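PDB 4JXN: octaprenyl-diphosphate synthase from Roseobacter denitrificans, which probably makes all-trans-octaprenyl diphosphate, the precursor of ubiquinone and menaquinone side chains, by adding five isopentenyl diphosphate units to farnesyl diphosphate with magnesium. Local coordinates for residues A16-S21 and P314-K319; H76-A81 and V134-L139; G192-G197 and D201-L206; D239-R244 and R262-R267; A304-A309 and D324-V329. All coordinates share one frame; numbering follows the deposited sequence.

Interaction 1: residues A16-S21 and P314-K319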
# COMPACT_ATOMS: atom_id res chain seq x y z
N ALA A 16 6.31 -29.69 3.69
CA ALA A 16 7.52 -28.88 3.82
C ALA A 16 8.68 -29.42 2.96
O ALA A 16 9.29 -28.67 2.19
CB ALA A 16 7.95 -28.83 5.28
N ALA A 17 8.98 -30.71 3.12
CA ALA A 17 10.08 -31.36 2.40
C ALA A 17 9.85 -31.40 0.89
O ALA A 17 10.79 -31.31 0.11
CB ALA A 17 10.29 -32.77 2.93
N TYR A 18 8.61 -31.54 0.48
CA TYR A 18 8.29 -31.53 -0.95
C TYR A 18 8.49 -30.13 -1.52
O TYR A 18 9.01 -29.97 -2.62
CB TYR A 18 6.85 -31.99 -1.16
CG TYR A 18 6.40 -31.98 -2.60
CD1 TYR A 18 5.88 -30.83 -3.17
CD2 TYR A 18 6.45 -33.13 -3.38
CE1 TYR A 18 5.46 -30.81 -4.49
CE2 TYR A 18 6.02 -33.12 -4.70
CZ TYR A 18 5.53 -31.95 -5.25
OH TYR A 18 5.10 -31.92 -6.55
N LEU A 19 8.09 -29.11 -0.77
CA LEU A 19 8.19 -27.73 -1.21
C LEU A 19 9.51 -27.09 -0.84
O LEU A 19 9.72 -25.91 -1.12
CB LEU A 19 7.06 -26.91 -0.59
CG LEU A 19 5.68 -27.32 -1.06
CD1 LEU A 19 4.62 -26.61 -0.24
CD2 LEU A 19 5.53 -27.03 -2.55
N GLU A 20 10.38 -27.87 -0.21
CA GLU A 20 11.65 -27.41 0.36
C GLU A 20 12.40 -26.43 -0.54
O GLU A 20 12.84 -25.36 -0.09
CB GLU A 20 12.54 -28.63 0.67
CG GLU A 20 14.05 -28.39 0.69
CD GLU A 20 14.48 -27.31 1.67
OE1 GLU A 20 13.67 -26.91 2.54
OE2 GLU A 20 15.64 -26.86 1.55
N SER A 21 12.55 -26.82 -1.80
CA SER A 21 13.42 -26.11 -2.72
C SER A 21 12.76 -24.81 -3.18
O SER A 21 13.41 -23.76 -3.23
CB SER A 21 13.74 -27.02 -3.92
OG SER A 21 12.56 -27.35 -4.63
N PRO A 314 -8.38 -34.46 -9.35
CA PRO A 314 -7.80 -35.78 -9.49
C PRO A 314 -6.70 -35.98 -8.45
O PRO A 314 -6.05 -35.01 -8.06
CB PRO A 314 -7.23 -35.77 -10.90
CG PRO A 314 -6.91 -34.34 -11.18
CD PRO A 314 -7.88 -33.52 -10.38
N ALA A 315 -6.51 -37.22 -8.01
CA ALA A 315 -5.58 -37.56 -6.93
C ALA A 315 -4.16 -37.15 -7.26
O ALA A 315 -3.75 -37.18 -8.42
CB ALA A 315 -5.64 -39.05 -6.61
N HIS A 316 -3.41 -36.79 -6.23
CA HIS A 316 -2.10 -36.19 -6.41
C HIS A 316 -1.45 -35.99 -5.04
O HIS A 316 -2.13 -35.62 -4.08
CB HIS A 316 -2.25 -34.84 -7.13
CG HIS A 316 -0.95 -34.18 -7.44
ND1 HIS A 316 -0.28 -33.40 -6.53
CD2 HIS A 316 -0.17 -34.22 -8.55
CE1 HIS A 316 0.85 -32.98 -7.05
NE2 HIS A 316 0.94 -33.45 -8.28
N PRO A 317 -0.13 -36.21 -4.93
CA PRO A 317 0.54 -36.14 -3.62
C PRO A 317 0.39 -34.83 -2.88
O PRO A 317 0.42 -34.81 -1.66
CB PRO A 317 2.01 -36.36 -3.95
CG PRO A 317 2.01 -37.06 -5.27
CD PRO A 317 0.79 -36.61 -6.01
N VAL A 318 0.29 -33.74 -3.62
CA VAL A 318 0.02 -32.43 -3.01
C VAL A 318 -1.43 -32.34 -2.55
O VAL A 318 -1.69 -31.68 -1.54
CB VAL A 318 0.37 -31.26 -3.95
CG1 VAL A 318 -0.04 -29.93 -3.33
CG2 VAL A 318 1.87 -31.24 -4.23
N LYS A 319 -2.34 -32.99 -3.26
CA LYS A 319 -3.75 -33.08 -2.82
C LYS A 319 -3.81 -33.63 -1.39
O LYS A 319 -4.55 -33.13 -0.54
CB LYS A 319 -4.59 -33.95 -3.78
CG LYS A 319 -6.10 -33.74 -3.70
CD LYS A 319 -6.86 -34.84 -4.43
CE LYS A 319 -8.33 -34.88 -4.05
NZ LYS A 319 -8.96 -36.19 -4.36
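Val318 N gives its hydrogen to His316 ND1 over 3.0 Å, and the two residues joined in this way are the ones that Tyr18 meets from helix 9-34. The bond is moderately bent, 150° at the hydrogen, and the donor sits 32° out of the imidazole plane. It makes His316 the N-cap of helix 317-330, using a ring nitrogen as acceptor. Pro317 CD lies over one face of the imidazole, and both the cap and this proline would limit how far the ring can turn. Across the contact no hydrogen bond forms; the closest meeting is apolar. The CG of Tyr18 stands anti to the backbone N (chi1 178°), which carries the ring out to Val318, where CE1 comes within 3.6 Å of CG2. The two side chains cross at about a right angle, and CG2 is the branch that does the touching. Tyr18 OH only skirts the edge of the imidazole, 4.4 Å from His316 CE1. The contact brings the N-terminal helix 9-34 up to the start of the C-terminal helix 317-330. Helix 57-68 runs beside both: Leu19 packs on Met60 and His67, Val318 on Ala64, and His316 on Leu68.

Interaction 2: residues H76-A81 and V134-L139; sequences HINLAA and VETGSL
Thr136 CG2 is the hub of this contact, meeting Asn78 CB at 3.9 Å and Leu79 CD2 at 4.0 Å. Asn78 and Thr136 slide past each other in opposite directions, whereas Leu79 crosses the threonine at about a right angle. Next to this methyl, the amide of Asn78 reaches Glu135, with ND2 4.0 Å from CB. Amide and carboxylate planes stand 77° apart and no hydrogen bond joins them; the carboxylate instead forms a salt bridge through OE2 with Arg33. The torsion of Thr136 sorts its two branches. With chi1 at 67°, OG1 lies between the backbone N and the carbonyl carbon, where it bonds to Met133 O in the preceding helical turn, and CG2 is left to face Asn78 and Leu79. OG1 also takes a weak bond from Ser138 N. A type I turn from Val134 to Gly137 carries the chain out of helix 116-134, Gly137 adopting positive phi, and Ser138 then N-caps helix 139-162. Helix 75-94, which leads into the first aspartate-rich motif of the family, is thus packed against the connection between two long helices. Leu79 also touches Thr62 on helix 57-68 and Val191 on helix 170-196, while Val134 and Leu139 reach the second subunit, the latter against Leu139 of that chain.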
# COMPACT_ATOMS: atom_id res chain seq x y z
N HIS A 76 5.20 -19.11 -10.14
CA HIS A 76 4.70 -19.55 -8.83
C HIS A 76 5.60 -19.06 -7.69
O HIS A 76 5.12 -18.73 -6.59
CB HIS A 76 4.51 -21.08 -8.80
CG HIS A 76 5.77 -21.86 -9.01
ND1 HIS A 76 6.15 -22.89 -8.18
CD2 HIS A 76 6.74 -21.76 -9.95
CE1 HIS A 76 7.30 -23.40 -8.60
NE2 HIS A 76 7.68 -22.73 -9.68
N ILE A 77 6.89 -18.96 -7.98
CA ILE A 77 7.87 -18.36 -7.08
C ILE A 77 7.59 -16.87 -6.87
O ILE A 77 7.59 -16.35 -5.73
CB ILE A 77 9.31 -18.53 -7.62
CG1 ILE A 77 9.60 -19.99 -7.96
CG2 ILE A 77 10.34 -18.04 -6.61
CD1 ILE A 77 9.39 -20.94 -6.79
N ASN A 78 7.36 -16.16 -7.98
CA ASN A 78 6.99 -14.73 -7.88
C ASN A 78 5.75 -14.58 -7.01
O ASN A 78 5.71 -13.78 -6.07
CB ASN A 78 6.71 -14.12 -9.25
CG ASN A 78 7.87 -14.25 -10.23
OD1 ASN A 78 8.65 -15.20 -10.17
ND2 ASN A 78 7.98 -13.30 -11.14
N LEU A 79 4.73 -15.37 -7.34
CA LEU A 79 3.44 -15.25 -6.69
C LEU A 79 3.48 -15.59 -5.21
O LEU A 79 2.79 -14.97 -4.41
CB LEU A 79 2.41 -16.12 -7.41
CG LEU A 79 2.13 -15.65 -8.84
CD1 LEU A 79 1.17 -16.61 -9.53
CD2 LEU A 79 1.60 -14.23 -8.80
N ALA A 80 4.27 -16.59 -4.84
CA ALA A 80 4.38 -16.95 -3.43
C ALA A 80 5.15 -15.87 -2.67
O ALA A 80 4.83 -15.58 -1.52
CB ALA A 80 5.03 -18.31 -3.27
N ALA A 81 6.15 -15.26 -3.31
CA ALA A 81 6.86 -14.11 -2.71
C ALA A 81 5.92 -12.92 -2.46
O ALA A 81 5.84 -12.36 -1.34
CB ALA A 81 8.03 -13.70 -3.59
N VAL A 134 3.30 -8.39 -11.66
CA VAL A 134 3.29 -7.83 -13.02
C VAL A 134 4.25 -8.60 -13.92
O VAL A 134 3.94 -8.89 -15.08
CB VAL A 134 3.65 -6.32 -13.04
CG1 VAL A 134 3.96 -5.84 -14.46
CG2 VAL A 134 2.52 -5.49 -12.45
N GLU A 135 5.41 -8.94 -13.36
CA GLU A 135 6.40 -9.71 -14.11
C GLU A 135 5.89 -11.08 -14.59
O GLU A 135 6.49 -11.65 -15.50
CB GLU A 135 7.67 -9.89 -13.27
CG GLU A 135 8.47 -8.60 -13.11
CD GLU A 135 9.34 -8.59 -11.88
OE1 GLU A 135 9.50 -7.51 -11.27
OE2 GLU A 135 9.88 -9.66 -11.51
N THR A 136 4.81 -11.59 -14.01
CA THR A 136 4.28 -12.91 -14.38
C THR A 136 3.52 -12.88 -15.68
O THR A 136 3.21 -13.93 -16.24
CB THR A 136 3.33 -13.50 -13.29
OG1 THR A 136 2.13 -12.73 -13.20
CG2 THR A 136 4.01 -13.52 -11.94
N GLY A 137 3.17 -11.68 -16.13
CA GLY A 137 2.42 -11.50 -17.37
C GLY A 137 0.94 -11.85 -17.33
O GLY A 137 0.27 -11.80 -18.38
N SER A 138 0.40 -12.18 -16.15
CA SER A 138 -0.97 -12.67 -16.05
C SER A 138 -1.91 -11.64 -15.43
O SER A 138 -1.79 -11.29 -14.24
CB SER A 138 -1.03 -13.99 -15.27
OG SER A 138 -2.38 -14.38 -15.04
N LEU A 139 -2.85 -11.18 -16.24
CA LEU A 139 -3.78 -10.18 -15.78
C LEU A 139 -4.77 -10.81 -14.80
O LEU A 139 -5.13 -10.19 -13.79
CB LEU A 139 -4.48 -9.52 -16.96
CG LEU A 139 -3.51 -8.68 -17.81
CD1 LEU A 139 -3.99 -8.57 -19.25
CD2 LEU A 139 -3.33 -7.31 -17.18

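Interaction 3: residues G192-G197 and D201-L206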
# COMPACT_ATOMS: atom_id res chain seq x y z
N GLY A 192 -2.13 -19.82 -7.58
CA GLY A 192 -1.31 -20.99 -7.88
C GLY A 192 -1.94 -21.86 -8.95
O GLY A 192 -1.25 -22.46 -9.78
N GLY A 193 -3.26 -21.95 -8.95
CA GLY A 193 -3.96 -22.76 -9.94
C GLY A 193 -4.04 -22.03 -11.27
O GLY A 193 -3.94 -22.63 -12.33
N VAL A 194 -4.23 -20.72 -11.20
CA VAL A 194 -4.42 -19.91 -12.40
C VAL A 194 -3.13 -19.84 -13.20
O VAL A 194 -3.15 -19.98 -14.42
CB VAL A 194 -4.89 -18.49 -12.04
CG1 VAL A 194 -4.69 -17.52 -13.21
CG2 VAL A 194 -6.35 -18.53 -11.62
N ILE A 195 -2.02 -19.63 -12.51
CA ILE A 195 -0.74 -19.54 -13.19
C ILE A 195 -0.40 -20.89 -13.83
O ILE A 195 0.22 -20.95 -14.89
CB ILE A 195 0.38 -19.05 -12.25
CG1 ILE A 195 1.57 -18.50 -13.05
CG2 ILE A 195 0.84 -20.16 -11.30
CD1 ILE A 195 1.26 -17.22 -13.80
N ALA A 196 -0.85 -21.98 -13.20
CA ALA A 196 -0.68 -23.32 -13.76
C ALA A 196 -1.52 -23.54 -15.03
O ALA A 196 -1.25 -24.47 -15.79
CB ALA A 196 -1.05 -24.36 -12.73
N GLY A 197 -2.54 -22.71 -15.21
CA GLY A 197 -3.46 -22.80 -16.34
C GLY A 197 -4.59 -23.80 -16.12
O GLY A 197 -5.19 -24.29 -17.08
N ASP A 201 -13.10 -25.15 -12.82
CA ASP A 201 -13.57 -25.94 -11.68
C ASP A 201 -12.43 -26.20 -10.67
O ASP A 201 -12.62 -26.04 -9.47
CB ASP A 201 -14.26 -27.26 -12.13
CG ASP A 201 -13.36 -28.14 -13.00
OD1 ASP A 201 -12.48 -27.62 -13.71
OD2 ASP A 201 -13.57 -29.38 -12.99
N HIS A 202 -11.26 -26.58 -11.17
CA HIS A 202 -10.10 -26.79 -10.29
C HIS A 202 -9.78 -25.50 -9.52
O HIS A 202 -9.39 -25.54 -8.35
CB HIS A 202 -8.88 -27.25 -11.10
CG HIS A 202 -8.97 -28.64 -11.64
ND1 HIS A 202 -7.86 -29.44 -11.85
CD2 HIS A 202 -10.04 -29.39 -12.02
CE1 HIS A 202 -8.24 -30.61 -12.33
NE2 HIS A 202 -9.56 -30.60 -12.44
N VAL A 203 -9.96 -24.36 -10.17
CA VAL A 203 -9.61 -23.05 -9.61
C VAL A 203 -10.57 -22.63 -8.50
O VAL A 203 -10.15 -22.23 -7.41
CB VAL A 203 -9.55 -21.99 -10.74
CG1 VAL A 203 -9.34 -20.59 -10.17
CG2 VAL A 203 -8.46 -22.34 -11.76
N ALA A 204 -11.86 -22.73 -8.77
CA ALA A 204 -12.88 -22.49 -7.76
C ALA A 204 -12.70 -23.35 -6.52
O ALA A 204 -12.94 -22.90 -5.40
CB ALA A 204 -14.26 -22.74 -8.36
N ALA A 205 -12.29 -24.61 -6.71
CA ALA A 205 -12.03 -25.54 -5.60
C ALA A 205 -10.80 -25.12 -4.78
O ALA A 205 -10.75 -25.28 -3.56
CB ALA A 205 -11.86 -26.96 -6.11
N LEU A 206 -9.80 -24.62 -5.47
CA LEU A 206 -8.62 -24.10 -4.80
C LEU A 206 -8.97 -22.87 -3.97
O LEU A 206 -8.54 -22.74 -2.82
CB LEU A 206 -7.53 -23.77 -5.83
CG LEU A 206 -6.76 -25.00 -6.29
CD1 LEU A 206 -5.83 -24.66 -7.44
CD2 LEU A 206 -5.99 -25.61 -5.13
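Leu206 CD1 rests on the bare backbone of Gly193, 3.7 Å from its CA. With CG beside the backbone N (chi1 -80°) and CD1 extended away from CA (chi2 172°), the leucine reaches straight across to helix 170-196. The approach depends on glycine: a CB in standard position on Gly193 would point at the second helix and lie only 2.6 Å from Leu206 CD1. One turn earlier on helix 200-224, Val203 divides its branches between two neighbours. Val203 CG1, anti to the backbone N, meets Val194 CG2 at 3.9 Å; the other methyl, CG2, beside the backbone N, leans more loosely over the carbonyl carbon of Gly193. Val194 offers the methyl that lies beside its own backbone N, and the two valines meet at a slant. All four touching residues are buried, and no hydrogen bond crosses between the segments. The glycine also lets the backbones come close, Gly193 CA and Val203 CA being 5.7 Å apart. The short axes are nearly antiparallel at 161° and approach to 9.3 Å. A Schellman motif, with Gly197 at positive phi and its N bonded to Val194 O, ends the first helix, and the chain turns back at once into the second, making an antiparallel helical hairpin. Thr189 OG1, one turn before Gly193, is hydrogen-bonded to Leu206 O. Val194 packs in addition on Arg140, Val141 and Ile144 of helix 139-162, while Ile195 reaches Phe75 and Leu79 of helix 75-94.

Interaction 4: residues D239-R244 and R262-R267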
# COMPACT_ATOMS: atom_id res chain seq x y z
N ASP A 239 -6.17 -11.89 25.81
CA ASP A 239 -5.67 -10.77 25.02
C ASP A 239 -6.77 -10.07 24.23
O ASP A 239 -6.92 -8.85 24.29
CB ASP A 239 -4.55 -11.24 24.08
CG ASP A 239 -3.25 -11.48 24.82
OD1 ASP A 239 -3.23 -11.35 26.06
OD2 ASP A 239 -2.24 -11.82 24.16
N ASP A 240 -7.54 -10.85 23.48
CA ASP A 240 -8.68 -10.33 22.70
C ASP A 240 -9.70 -9.62 23.60
O ASP A 240 -10.31 -8.62 23.18
CB ASP A 240 -9.37 -11.45 21.92
CG ASP A 240 -8.59 -11.88 20.68
OD1 ASP A 240 -8.20 -10.99 19.89
OD2 ASP A 240 -8.37 -13.10 20.48
N PHE A 241 -9.87 -10.15 24.81
CA PHE A 241 -10.74 -9.56 25.84
C PHE A 241 -10.26 -8.17 26.29
O PHE A 241 -11.03 -7.21 26.24
CB PHE A 241 -10.85 -10.52 27.05
CG PHE A 241 -11.64 -9.96 28.20
CD1 PHE A 241 -12.93 -9.46 28.02
CD2 PHE A 241 -11.10 -9.95 29.49
CE1 PHE A 241 -13.65 -8.95 29.08
CE2 PHE A 241 -11.82 -9.43 30.56
CZ PHE A 241 -13.10 -8.94 30.36
N ARG A 242 -9.00 -8.05 26.67
CA ARG A 242 -8.45 -6.75 27.02
C ARG A 242 -8.49 -5.81 25.82
O ARG A 242 -8.83 -4.65 25.97
CB ARG A 242 -7.03 -6.90 27.55
CG ARG A 242 -6.89 -8.13 28.43
CD ARG A 242 -5.44 -8.45 28.76
NE ARG A 242 -5.31 -9.67 29.57
CZ ARG A 242 -4.43 -10.63 29.33
NH1 ARG A 242 -3.60 -10.53 28.30
NH2 ARG A 242 -4.37 -11.69 30.11
N GLU A 243 -8.16 -6.34 24.64
CA GLU A 243 -8.21 -5.59 23.37
C GLU A 243 -9.61 -5.13 22.95
O GLU A 243 -9.73 -4.29 22.05
CB GLU A 243 -7.64 -6.43 22.21
CG GLU A 243 -6.13 -6.38 22.05
CD GLU A 243 -5.68 -7.04 20.75
OE1 GLU A 243 -4.93 -8.03 20.80
OE2 GLU A 243 -6.11 -6.57 19.67
N ARG A 244 -10.65 -5.70 23.55
CA ARG A 244 -12.04 -5.30 23.26
C ARG A 244 -12.38 -5.65 21.81
O ARG A 244 -13.20 -5.00 21.15
CB ARG A 244 -12.25 -3.81 23.57
CG ARG A 244 -11.75 -3.40 24.96
CD ARG A 244 -11.51 -1.90 25.07
NE ARG A 244 -12.75 -1.16 24.86
CZ ARG A 244 -12.84 0.15 24.65
NH1 ARG A 244 -14.04 0.71 24.46
NH2 ARG A 244 -11.74 0.91 24.63
N ARG A 262 -25.20 -8.49 29.86
CA ARG A 262 -25.03 -7.41 28.90
C ARG A 262 -24.28 -6.24 29.56
O ARG A 262 -23.31 -5.72 29.00
CB ARG A 262 -26.39 -6.97 28.34
CG ARG A 262 -26.32 -6.11 27.08
CD ARG A 262 -27.36 -6.52 26.04
NE ARG A 262 -26.86 -7.58 25.15
CZ ARG A 262 -27.62 -8.39 24.41
NH1 ARG A 262 -27.03 -9.30 23.64
NH2 ARG A 262 -28.95 -8.31 24.43
N ALA A 263 -24.70 -5.86 30.77
CA ALA A 263 -24.06 -4.76 31.49
C ALA A 263 -22.58 -5.00 31.66
O ALA A 263 -21.76 -4.08 31.47
CB ALA A 263 -24.72 -4.54 32.84
N PHE A 264 -22.22 -6.24 31.99
CA PHE A 264 -20.82 -6.63 32.04
C PHE A 264 -20.14 -6.50 30.66
O PHE A 264 -19.01 -6.04 30.58
CB PHE A 264 -20.68 -8.07 32.55
CG PHE A 264 -19.26 -8.56 32.58
CD1 PHE A 264 -18.42 -8.21 33.63
CD2 PHE A 264 -18.76 -9.36 31.56
CE1 PHE A 264 -17.11 -8.65 33.67
CE2 PHE A 264 -17.45 -9.80 31.59
CZ PHE A 264 -16.62 -9.44 32.65
N TRP A 265 -20.82 -6.91 29.59
CA TRP A 265 -20.23 -6.81 28.24
C TRP A 265 -20.15 -5.36 27.78
O TRP A 265 -19.11 -4.92 27.29
CB TRP A 265 -21.02 -7.63 27.22
CG TRP A 265 -20.94 -9.10 27.46
CD1 TRP A 265 -21.97 -9.96 27.68
CD2 TRP A 265 -19.74 -9.89 27.55
NE1 TRP A 265 -21.51 -11.22 27.91
CE2 TRP A 265 -20.14 -11.21 27.81
CE3 TRP A 265 -18.38 -9.60 27.44
CZ2 TRP A 265 -19.22 -12.26 27.97
CZ3 TRP A 265 -17.48 -10.63 27.58
CH2 TRP A 265 -17.90 -11.95 27.84
N VAL A 266 -21.24 -4.63 27.96
CA VAL A 266 -21.30 -3.18 27.66
C VAL A 266 -20.15 -2.41 28.31
O VAL A 266 -19.64 -1.45 27.74
CB VAL A 266 -22.64 -2.59 28.16
CG1 VAL A 266 -22.63 -1.07 28.06
CG2 VAL A 266 -23.82 -3.18 27.39
N ARG A 267 -19.75 -2.85 29.50
CA ARG A 267 -18.77 -2.15 30.32
C ARG A 267 -17.30 -2.44 29.98
O ARG A 267 -16.48 -1.52 29.95
CB ARG A 267 -19.02 -2.51 31.80
CG ARG A 267 -18.01 -1.94 32.79
CD ARG A 267 -18.49 -2.07 34.24
NE ARG A 267 -18.50 -3.45 34.74
CZ ARG A 267 -17.41 -4.15 35.06
NH1 ARG A 267 -17.54 -5.40 35.50
NH2 ARG A 267 -16.19 -3.63 34.95
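Phe241 on the short helix 239-242 meets Phe264 and Trp265, consecutive residues of helix 259-270, and does so with side chains alone because the backbones stay well apart. The first segment is a brief helical piece, with Glu243 N bonded to Asp239 O, that closes in a Schellman motif: Arg244 takes positive phi and its N bonds to Phe241 O at 3.1 Å. The second is helical throughout. Phe241 bridges the gap between them by holding CG opposite the backbone N (chi1 176°), and its far atoms then touch both aromatic partners, obliquely. Phe241 CZ lies 4.2 Å from Phe264 CZ, while Phe241 CE1 lies 4.4 Å from Trp265 CZ3, on the six-membered ring of the indole. Trp265 turns its indole beside the backbone N (chi1 -67°), and Phe264 CD2 comes over one indole face. The result is a loosely touching, buried aromatic cluster. Leu279 and Ala282 of helix 278-288 pack on Phe241, and Leu285 on both Phe264 and Trp265. The polar side of the first segment looks elsewhere: Asp240 forms a salt bridge with Lys245, and the backbone N of Asp240 is hydrogen-bonded to Asp225 OD2. Asp225 closes the second DDxxD sequence of this all-helical prenyl synthase fold, a motif that in relatives binds substrate diphosphate through magnesium, so the aromatic cluster backs a segment bonded to that motif.

Interaction 5: residues A304-A309 and D324-V329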
# COMPACT_ATOMS: atom_id res chain seq x y z
N ALA A 304 -13.36 -29.24 7.67
CA ALA A 304 -13.90 -30.36 6.87
C ALA A 304 -14.34 -29.85 5.51
O ALA A 304 -14.20 -30.55 4.50
CB ALA A 304 -15.05 -31.02 7.60
N ARG A 305 -14.87 -28.63 5.49
CA ARG A 305 -15.27 -27.96 4.25
C ARG A 305 -14.08 -27.77 3.32
O ARG A 305 -14.20 -27.98 2.12
CB ARG A 305 -15.92 -26.61 4.55
CG ARG A 305 -16.54 -25.95 3.33
CD ARG A 305 -17.38 -24.75 3.69
NE ARG A 305 -16.60 -23.57 4.06
CZ ARG A 305 -16.15 -22.64 3.21
NH1 ARG A 305 -15.46 -21.61 3.68
NH2 ARG A 305 -16.37 -22.72 1.90
N ALA A 306 -12.94 -27.38 3.88
CA ALA A 306 -11.72 -27.25 3.10
C ALA A 306 -11.42 -28.56 2.39
O ALA A 306 -11.27 -28.60 1.17
CB ALA A 306 -10.55 -26.84 3.97
N LYS A 307 -11.36 -29.64 3.14
CA LYS A 307 -11.01 -30.93 2.57
C LYS A 307 -12.01 -31.40 1.53
O LYS A 307 -11.62 -31.94 0.50
CB LYS A 307 -10.90 -31.99 3.67
CG LYS A 307 -10.10 -31.54 4.87
CD LYS A 307 -10.46 -32.38 6.08
CE LYS A 307 -9.76 -33.71 6.04
NZ LYS A 307 -10.10 -34.54 7.22
N ALA A 308 -13.29 -31.20 1.78
CA ALA A 308 -14.31 -31.57 0.81
C ALA A 308 -14.17 -30.79 -0.48
O ALA A 308 -14.44 -31.31 -1.55
CB ALA A 308 -15.71 -31.37 1.38
N ALA A 309 -13.75 -29.54 -0.38
CA ALA A 309 -13.58 -28.70 -1.57
C ALA A 309 -12.52 -29.25 -2.54
O ALA A 309 -12.52 -28.91 -3.72
CB ALA A 309 -13.24 -27.27 -1.17
N ASP A 324 -4.16 -33.20 4.89
CA ASP A 324 -3.43 -33.21 6.15
C ASP A 324 -3.32 -31.81 6.77
O ASP A 324 -3.42 -31.65 7.98
CB ASP A 324 -2.02 -33.80 5.95
CG ASP A 324 -2.03 -35.26 5.49
OD1 ASP A 324 -3.04 -35.96 5.71
OD2 ASP A 324 -1.03 -35.72 4.89
N LEU A 325 -3.11 -30.80 5.92
CA LEU A 325 -3.01 -29.42 6.37
C LEU A 325 -4.31 -28.98 7.01
O LEU A 325 -4.30 -28.24 7.99
CB LEU A 325 -2.68 -28.49 5.19
CG LEU A 325 -2.45 -27.00 5.50
CD1 LEU A 325 -1.51 -26.77 6.68
CD2 LEU A 325 -1.91 -26.32 4.26
N ALA A 326 -5.43 -29.43 6.44
CA ALA A 326 -6.74 -29.05 6.97
C ALA A 326 -6.93 -29.62 8.38
O ALA A 326 -7.44 -28.94 9.28
CB ALA A 326 -7.85 -29.53 6.04
N ASP A 327 -6.48 -30.85 8.58
CA ASP A 327 -6.45 -31.47 9.91
C ASP A 327 -5.41 -30.81 10.84
O ASP A 327 -5.70 -30.52 12.00
CB ASP A 327 -6.17 -32.98 9.78
CG ASP A 327 -7.28 -33.73 9.04
OD1 ASP A 327 -8.47 -33.41 9.25
OD2 ASP A 327 -6.96 -34.65 8.24
N TYR A 328 -4.22 -30.55 10.32
CA TYR A 328 -3.16 -29.89 11.08
C TYR A 328 -3.59 -28.53 11.64
O TYR A 328 -3.26 -28.19 12.78
CB TYR A 328 -1.91 -29.70 10.20
CG TYR A 328 -0.77 -28.99 10.90
CD1 TYR A 328 0.16 -29.70 11.65
CD2 TYR A 328 -0.63 -27.60 10.82
CE1 TYR A 328 1.20 -29.06 12.30
CE2 TYR A 328 0.41 -26.95 11.46
CZ TYR A 328 1.32 -27.68 12.20
OH TYR A 328 2.35 -27.04 12.84
N VAL A 329 -4.32 -27.74 10.85
CA VAL A 329 -4.77 -26.43 11.32
C VAL A 329 -5.66 -26.55 12.57
O VAL A 329 -5.61 -25.70 13.44
CB VAL A 329 -5.48 -25.62 10.21
CG1 VAL A 329 -6.25 -24.45 10.79
CG2 VAL A 329 -4.47 -25.11 9.19
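The carboxylate of Asp327 is the flat group of this contact, and Lys307 NZ comes to it from the side toward which both oxygens point. Lys307 NZ bonds to Asp327 OD1 at 2.8 Å through the syn lone pair and weakly to Asp327 OD2 at 3.3 Å, so a single ammonium group spans both oxygens in a salt bridge. Lysine and aspartate side chains cross at about a right angle. A bend at chi3 (79°) in the otherwise extended lysine swings its end to the carboxylate, after CG and CD have passed over Ala326. That passage is tight, with Lys307 CG only 3.2 Å from Ala326 CB. Deeper in, Ala306 CB and Ala326 CB meet at 4.3 Å, small residues that suit an 8.9 Å approach of the axes of the two short segments. Were Lys307 an alanine, the Asp327 carboxylate would probably lose its ionic mate and the Ala326 methyl its cover. Helices 291-309 and 317-330 run almost exactly antiparallel here, at 176°, as the last helical hairpin of the chain, with alanines inside and the ion pair toward the partly exposed side. Helix 200-224 lies against both arms: Arg305 forms salt bridges with Glu208 and Asp211, and Leu325 and Val329 pack on Tyr209 and Leu213. Helix 9-34 covers another flank of helix 317-330, where the Tyr328 ring stacks with His12.

Interactions 2, 3 and 4 are buried, whereas interactions 1 and 5 are only partly so. Their chemistry differs: interaction 1 sets a tyrosine ring against a valine methyl, without hydrogen bonds across, interaction 3 is aliphatic against bare backbone, interaction 4 aromatic and interaction 2 apolar with polar ends tied elsewhere, while interaction 5 alone has a salt bridge between its segments. Interactions 1 and 5 share helix 317-330, gripped first at its capped start and then along its side. Interactions 2 and 3 touch through Leu79 and Ile195, interaction 3 meets interaction 1 where His202 packs on Pro314, and Ala205 abuts Ala309 of interaction 5. Interaction 4 stands apart, its centre about 42 Å from interaction 3's.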